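Local coordinates for protein phosphoserine phosphatase RsbX (Bacillus subtilis, PDB 3W42) that dephosphorylates the stressosome protein RsbS and so acts as a negative regulator of sigma-B in the general stress response, at residues 96-107 and 136-147. Numbering follows the deposited sequence.
Sequences NFEQRQFTYCSV and QKYKTHTATYEK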
loop_
_atom_site.group_PDB
_atom_site.type_symbol
_atom_site.label_atom_id
_atom_site.label_comp_id
_atom_site.label_asym_id
_atom_site.label_seq_id
_atom_site.Cartn_x
_atom_site.Cartn_y
_atom_site.Cartn_z
ATOM N N ASN A 96 -1.964 14.631 3.295
ATOM C CA ASN A 96 -2.236 15.770 4.157
ATOM C C ASN A 96 -3.735 16.127 4.006
ATOM O O ASN A 96 -4.183 16.460 2.907
ATOM C CB ASN A 96 -1.342 16.982 3.757
ATOM C CG ASN A 96 -1.640 18.112 4.685
ATOM O OD1 ASN A 96 -2.651 18.790 4.567
ATOM N ND2 ASN A 96 -0.756 18.298 5.726
ATOM N N PHE A 97 -4.466 15.992 5.084
ATOM C CA PHE A 97 -5.913 16.111 4.998
ATOM C C PHE A 97 -6.375 17.553 4.762
ATOM O O PHE A 97 -7.293 17.757 3.958
ATOM C CB PHE A 97 -6.635 15.564 6.219
ATOM C CG PHE A 97 -6.285 14.119 6.515
ATOM C CD1 PHE A 97 -6.386 13.172 5.513
ATOM C CD2 PHE A 97 -5.884 13.690 7.776
ATOM C CE1 PHE A 97 -6.124 11.817 5.809
ATOM C CE2 PHE A 97 -5.616 12.407 8.016
ATOM C CZ PHE A 97 -5.753 11.463 7.068
ATOM N N GLU A 98 -5.788 18.544 5.445
ATOM C CA GLU A 98 -6.205 19.935 5.277
ATOM C C GLU A 98 -6.084 20.386 3.811
ATOM O O GLU A 98 -6.965 21.138 3.314
ATOM C CB GLU A 98 -5.403 20.814 6.220
ATOM C CG GLU A 98 -5.914 22.306 6.270
ATOM C CD GLU A 98 -5.238 23.225 5.304
ATOM O OE1 GLU A 98 -4.059 22.946 4.881
ATOM O OE2 GLU A 98 -5.872 24.294 5.057
ATOM N N GLN A 99 -4.989 19.981 3.148
ATOM C CA GLN A 99 -4.742 20.352 1.798
ATOM C C GLN A 99 -5.434 19.406 0.838
ATOM O O GLN A 99 -5.407 19.630 -0.393
ATOM C CB GLN A 99 -3.271 20.357 1.503
ATOM C CG GLN A 99 -2.508 21.377 2.251
ATOM C CD GLN A 99 -1.033 21.508 1.805
ATOM O OE1 GLN A 99 -0.521 20.920 0.796
ATOM N NE2 GLN A 99 -0.343 22.322 2.542
ATOM N N ARG A 100 -5.975 18.270 1.294
ATOM C CA ARG A 100 -6.404 17.140 0.435
ATOM C C ARG A 100 -5.339 16.871 -0.603
ATOM O O ARG A 100 -5.621 16.778 -1.791
ATOM C CB ARG A 100 -7.799 17.306 -0.163
ATOM C CG ARG A 100 -8.898 17.283 0.882
ATOM C CD ARG A 100 -10.257 17.024 0.252
ATOM N NE ARG A 100 -11.356 16.871 1.193
ATOM C CZ ARG A 100 -12.060 17.858 1.708
ATOM N NH1 ARG A 100 -11.798 19.131 1.330
ATOM N NH2 ARG A 100 -13.009 17.626 2.557
ATOM N N GLN A 101 -4.112 16.672 -0.151
ATOM C CA GLN A 101 -2.993 16.418 -1.054
ATOM C C GLN A 101 -2.388 15.049 -0.698
ATOM O O GLN A 101 -2.191 14.743 0.467
ATOM C CB GLN A 101 -1.946 17.485 -0.943
ATOM C CG GLN A 101 -0.881 17.367 -2.080
ATOM C CD GLN A 101 0.078 18.528 -2.122
ATOM O OE1 GLN A 101 0.017 19.374 -3.069
ATOM N NE2 GLN A 101 0.998 18.570 -1.169
ATOM N N PHE A 102 -2.053 14.256 -1.708
ATOM C CA PHE A 102 -1.291 13.064 -1.473
ATOM C C PHE A 102 -0.002 13.073 -2.219
ATOM O O PHE A 102 0.134 13.721 -3.271
ATOM C CB PHE A 102 -2.142 11.798 -1.777
ATOM C CG PHE A 102 -2.397 11.512 -3.217
ATOM C CD1 PHE A 102 -1.537 10.763 -3.973
ATOM C CD2 PHE A 102 -3.546 12.018 -3.818
ATOM C CE1 PHE A 102 -1.782 10.468 -5.239
ATOM C CE2 PHE A 102 -3.848 11.710 -5.159
ATOM C CZ PHE A 102 -2.956 10.883 -5.813
ATOM N N THR A 103 0.963 12.302 -1.700
ATOM C CA THR A 103 2.227 12.111 -2.351
ATOM C C THR A 103 2.486 10.561 -2.337
ATOM O O THR A 103 2.162 9.872 -1.364
ATOM C CB THR A 103 3.338 12.828 -1.678
ATOM O OG1 THR A 103 3.358 12.591 -0.273
ATOM C CG2 THR A 103 3.311 14.343 -1.960
ATOM N N TYR A 104 3.061 10.061 -3.404
ATOM C CA TYR A 104 3.188 8.630 -3.619
ATOM C C TYR A 104 4.453 8.301 -4.325
ATOM O O TYR A 104 4.814 8.939 -5.337
ATOM C CB TYR A 104 1.976 8.137 -4.482
ATOM C CG TYR A 104 1.989 6.674 -4.790
ATOM C CD1 TYR A 104 1.710 5.744 -3.769
ATOM C CD2 TYR A 104 2.338 6.197 -6.043
ATOM C CE1 TYR A 104 1.717 4.378 -4.054
ATOM C CE2 TYR A 104 2.367 4.819 -6.312
ATOM C CZ TYR A 104 2.049 3.930 -5.298
ATOM O OH TYR A 104 2.060 2.575 -5.500
ATOM N N CYS A 105 5.158 7.264 -3.863
ATOM C CA CYS A 105 6.357 6.786 -4.512
ATOM C C CYS A 105 6.391 5.280 -4.353
ATOM O O CYS A 105 6.108 4.751 -3.280
ATOM C CB CYS A 105 7.584 7.429 -3.960
ATOM S SG CYS A 105 9.124 7.111 -4.821
ATOM N N SER A 106 6.802 4.580 -5.410
ATOM C CA SER A 106 6.760 3.125 -5.478
ATOM C C SER A 106 7.863 2.598 -6.356
ATOM O O SER A 106 8.245 3.241 -7.357
ATOM C CB SER A 106 5.392 2.762 -6.037
ATOM O OG SER A 106 5.231 1.380 -6.226
ATOM N N VAL A 107 8.333 1.381 -6.042
ATOM C CA VAL A 107 9.137 0.587 -6.976
ATOM C C VAL A 107 8.609 -0.850 -6.908
ATOM O O VAL A 107 8.537 -1.416 -5.822
ATOM C CB VAL A 107 10.633 0.613 -6.657
ATOM C CG1 VAL A 107 11.410 -0.300 -7.592
ATOM C CG2 VAL A 107 11.174 2.076 -6.736
ATOM N N GLN A 136 18.468 4.008 -7.673
ATOM C CA GLN A 136 17.119 4.130 -8.218
ATOM C C GLN A 136 16.937 5.490 -8.671
ATOM O O GLN A 136 17.372 6.419 -7.997
ATOM C CB GLN A 136 16.007 3.931 -7.162
ATOM C CG GLN A 136 15.867 2.499 -6.780
ATOM C CD GLN A 136 15.137 1.538 -7.786
ATOM O OE1 GLN A 136 15.193 0.370 -7.638
ATOM N NE2 GLN A 136 14.387 2.083 -8.745
ATOM N N LYS A 137 16.084 5.709 -9.684
ATOM C CA LYS A 137 15.618 7.037 -10.122
ATOM C C LYS A 137 14.105 7.092 -9.875
ATOM O O LYS A 137 13.263 6.663 -10.643
ATOM C CB LYS A 137 15.890 7.277 -11.581
ATOM C CG LYS A 137 17.330 7.459 -11.892
ATOM C CD LYS A 137 17.480 7.430 -13.395
ATOM C CE LYS A 137 18.725 8.096 -13.873
ATOM N NZ LYS A 137 18.562 8.388 -15.323
ATOM N N TYR A 138 13.750 7.481 -8.680
ATOM C CA TYR A 138 12.389 7.415 -8.190
ATOM C C TYR A 138 11.491 8.423 -8.922
ATOM O O TYR A 138 11.946 9.484 -9.396
ATOM C CB TYR A 138 12.394 7.769 -6.696
ATOM C CG TYR A 138 13.214 6.824 -5.869
ATOM C CD1 TYR A 138 12.840 5.525 -5.767
ATOM C CD2 TYR A 138 14.401 7.219 -5.246
ATOM C CE1 TYR A 138 13.550 4.706 -4.952
ATOM C CE2 TYR A 138 15.166 6.332 -4.524
ATOM C CZ TYR A 138 14.712 5.108 -4.342
ATOM O OH TYR A 138 15.435 4.213 -3.603
ATOM N N LYS A 139 10.229 8.093 -8.965
ATOM C CA LYS A 139 9.184 8.952 -9.481
ATOM C C LYS A 139 8.239 9.262 -8.304
ATOM O O LYS A 139 7.776 8.317 -7.661
ATOM C CB LYS A 139 8.490 8.254 -10.674
ATOM C CG LYS A 139 7.252 8.775 -11.115
ATOM C CD LYS A 139 7.444 10.180 -11.605
ATOM C CE LYS A 139 6.102 10.755 -12.098
ATOM N NZ LYS A 139 6.242 12.109 -12.708
ATOM N N THR A 140 8.080 10.467 -7.901
ATOM C CA THR A 140 7.113 10.812 -6.912
ATOM C C THR A 140 5.952 11.513 -7.547
ATOM O O THR A 140 6.135 12.490 -8.312
ATOM C CB THR A 140 7.751 11.678 -5.823
ATOM O OG1 THR A 140 8.757 10.912 -5.167
ATOM C CG2 THR A 140 6.648 12.149 -4.809
ATOM N N HIS A 141 4.749 11.113 -7.212
ATOM C CA HIS A 141 3.508 11.780 -7.673
ATOM C C HIS A 141 2.961 12.606 -6.553
ATOM O O HIS A 141 2.891 12.180 -5.396
ATOM C CB HIS A 141 2.424 10.756 -8.091
ATOM C CG HIS A 141 1.163 11.315 -8.727
ATOM N ND1 HIS A 141 1.147 11.687 -10.041
ATOM C CD2 HIS A 141 -0.103 11.511 -8.258
ATOM C CE1 HIS A 141 -0.066 12.116 -10.358
ATOM N NE2 HIS A 141 -0.851 11.987 -9.312
ATOM N N THR A 142 2.553 13.814 -6.879
ATOM C CA THR A 142 1.900 14.740 -5.949
ATOM C C THR A 142 0.606 15.210 -6.590
ATOM O O THR A 142 0.656 15.703 -7.703
ATOM C CB THR A 142 2.831 15.989 -5.682
ATOM O OG1 THR A 142 4.095 15.525 -5.209
ATOM C CG2 THR A 142 2.196 16.966 -4.711
ATOM N N ALA A 143 -0.525 15.086 -5.922
ATOM C CA ALA A 143 -1.785 15.486 -6.469
ATOM C C ALA A 143 -2.759 15.831 -5.373
ATOM O O ALA A 143 -2.665 15.386 -4.263
ATOM C CB ALA A 143 -2.337 14.425 -7.395
ATOM N N THR A 144 -3.797 16.570 -5.756
ATOM C CA THR A 144 -4.944 16.862 -4.895
ATOM C C THR A 144 -6.001 15.808 -5.122
ATOM O O THR A 144 -6.253 15.414 -6.248
ATOM C CB THR A 144 -5.459 18.269 -5.275
ATOM O OG1 THR A 144 -4.370 19.179 -5.090
ATOM C CG2 THR A 144 -6.640 18.736 -4.452
ATOM N N TYR A 145 -6.674 15.366 -4.097
ATOM C CA TYR A 145 -7.827 14.488 -4.187
ATOM C C TYR A 145 -9.079 15.296 -3.836
ATOM O O TYR A 145 -9.055 16.219 -3.070
ATOM C CB TYR A 145 -7.711 13.205 -3.339
ATOM C CG TYR A 145 -7.701 13.447 -1.863
ATOM C CD1 TYR A 145 -8.863 13.500 -1.118
ATOM C CD2 TYR A 145 -6.504 13.611 -1.185
ATOM C CE1 TYR A 145 -8.866 13.695 0.216
ATOM C CE2 TYR A 145 -6.509 13.867 0.219
ATOM C CZ TYR A 145 -7.656 13.876 0.909
ATOM O OH TYR A 145 -7.614 14.074 2.263
ATOM N N GLU A 146 -10.197 14.854 -4.340
ATOM C CA GLU A 146 -11.520 15.384 -4.000
ATOM C C GLU A 146 -12.186 14.604 -2.906
ATOM O O GLU A 146 -11.965 13.381 -2.755
ATOM C CB GLU A 146 -12.440 15.444 -5.195
ATOM C CG GLU A 146 -11.944 16.390 -6.246
ATOM C CD GLU A 146 -12.930 16.755 -7.273
ATOM O OE1 GLU A 146 -13.081 15.869 -8.145
ATOM O OE2 GLU A 146 -13.425 17.913 -7.323
ATOM N N LYS A 147 -12.975 15.296 -2.100
ATOM C CA LYS A 147 -13.726 14.613 -1.088
ATOM C C LYS A 147 -14.515 13.438 -1.706
ATOM O O LYS A 147 -15.081 13.512 -2.789
ATOM C CB LYS A 147 -14.631 15.542 -0.282
ATOM C CG LYS A 147 -15.714 16.218 -1.075
ATOM C CD LYS A 147 -16.719 16.920 -0.132
ATOM C CE LYS A 147 -17.760 17.774 -0.869
ATOM N NZ LYS A 147 -17.203 18.902 -1.572
HETATM O O HOH W 1 -3.642 19.747 -2.421
HETATM O O HOH W 2 -1.391 19.014 -5.478
HETATM O O HOH W 3 6.763 5.744 -8.132
HETATM O O HOH W 4 9.852 5.261 -8.454
#
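One face of the Tyr-145 ring is covered by the aliphatic part of Arg-100, whose CB stands 3.6 Å from the ring centroid, 14° off the normal, in a CH-pi contact. At the ring's rim, Tyr-145 CD2 meets Phe-102 CD2, and Tyr-145 OH lies in the plane of the Phe-97 ring, 3.6 Å from its CD1. With chi1 at 67°, CG of Tyr-145 sits between its backbone N and carbonyl carbon, which lays the ring against Arg-100, in the G1 beta bulge where Arg-100 and Gln-101 face Asn-96. The Arg-100 guanidinium stands almost perpendicular to that ring, with Lys-147 CB over one of its faces, and its NE forms a salt bridge with the C-terminal carboxylate of Ser-199. Phe-102 and His-141 meet obliquely, Phe-102 CE1 approaching the imidazole edge at CD2 (3.6 Å), while Ala-143 CB touches Phe-102 CE2; the imidazole also stacks on Phe-122. Farther along, Cys-105 SG rests 3.8 Å from Tyr-138 CB, oblique to the phenol, and Val-107 CG2 reaches the ring edge.

Strands 101-107 and 140-144 pair antiparallel, Phe-102 with Ala-143 and Tyr-104 with His-141 forming the hydrogen-bonded pairs. Beyond Tyr-104 the backbones part, and two waters bridge Ser-106 to Lys-139, one from Ser-106 N to Lys-139 O (3.0 and 2.8 Å), the other from Ser-106 O to Lys-139 N.

Strand 140-144 is the edge strand, beside 101-107, of one sheet of the PPM-type alpha-beta-beta-alpha sandwich. Phe-102, Tyr-104, His-141 and Ala-143 share one face, whereas Gln-101, Thr-103, Thr-142 and Thr-144 make the other largely polar, with waters linking Thr-144 OG1 to Gln-99 O and Gln-101 OE1. Direct pairing therefore gives way to hydration where the strands diverge, and water satisfies backbone groups that no longer meet.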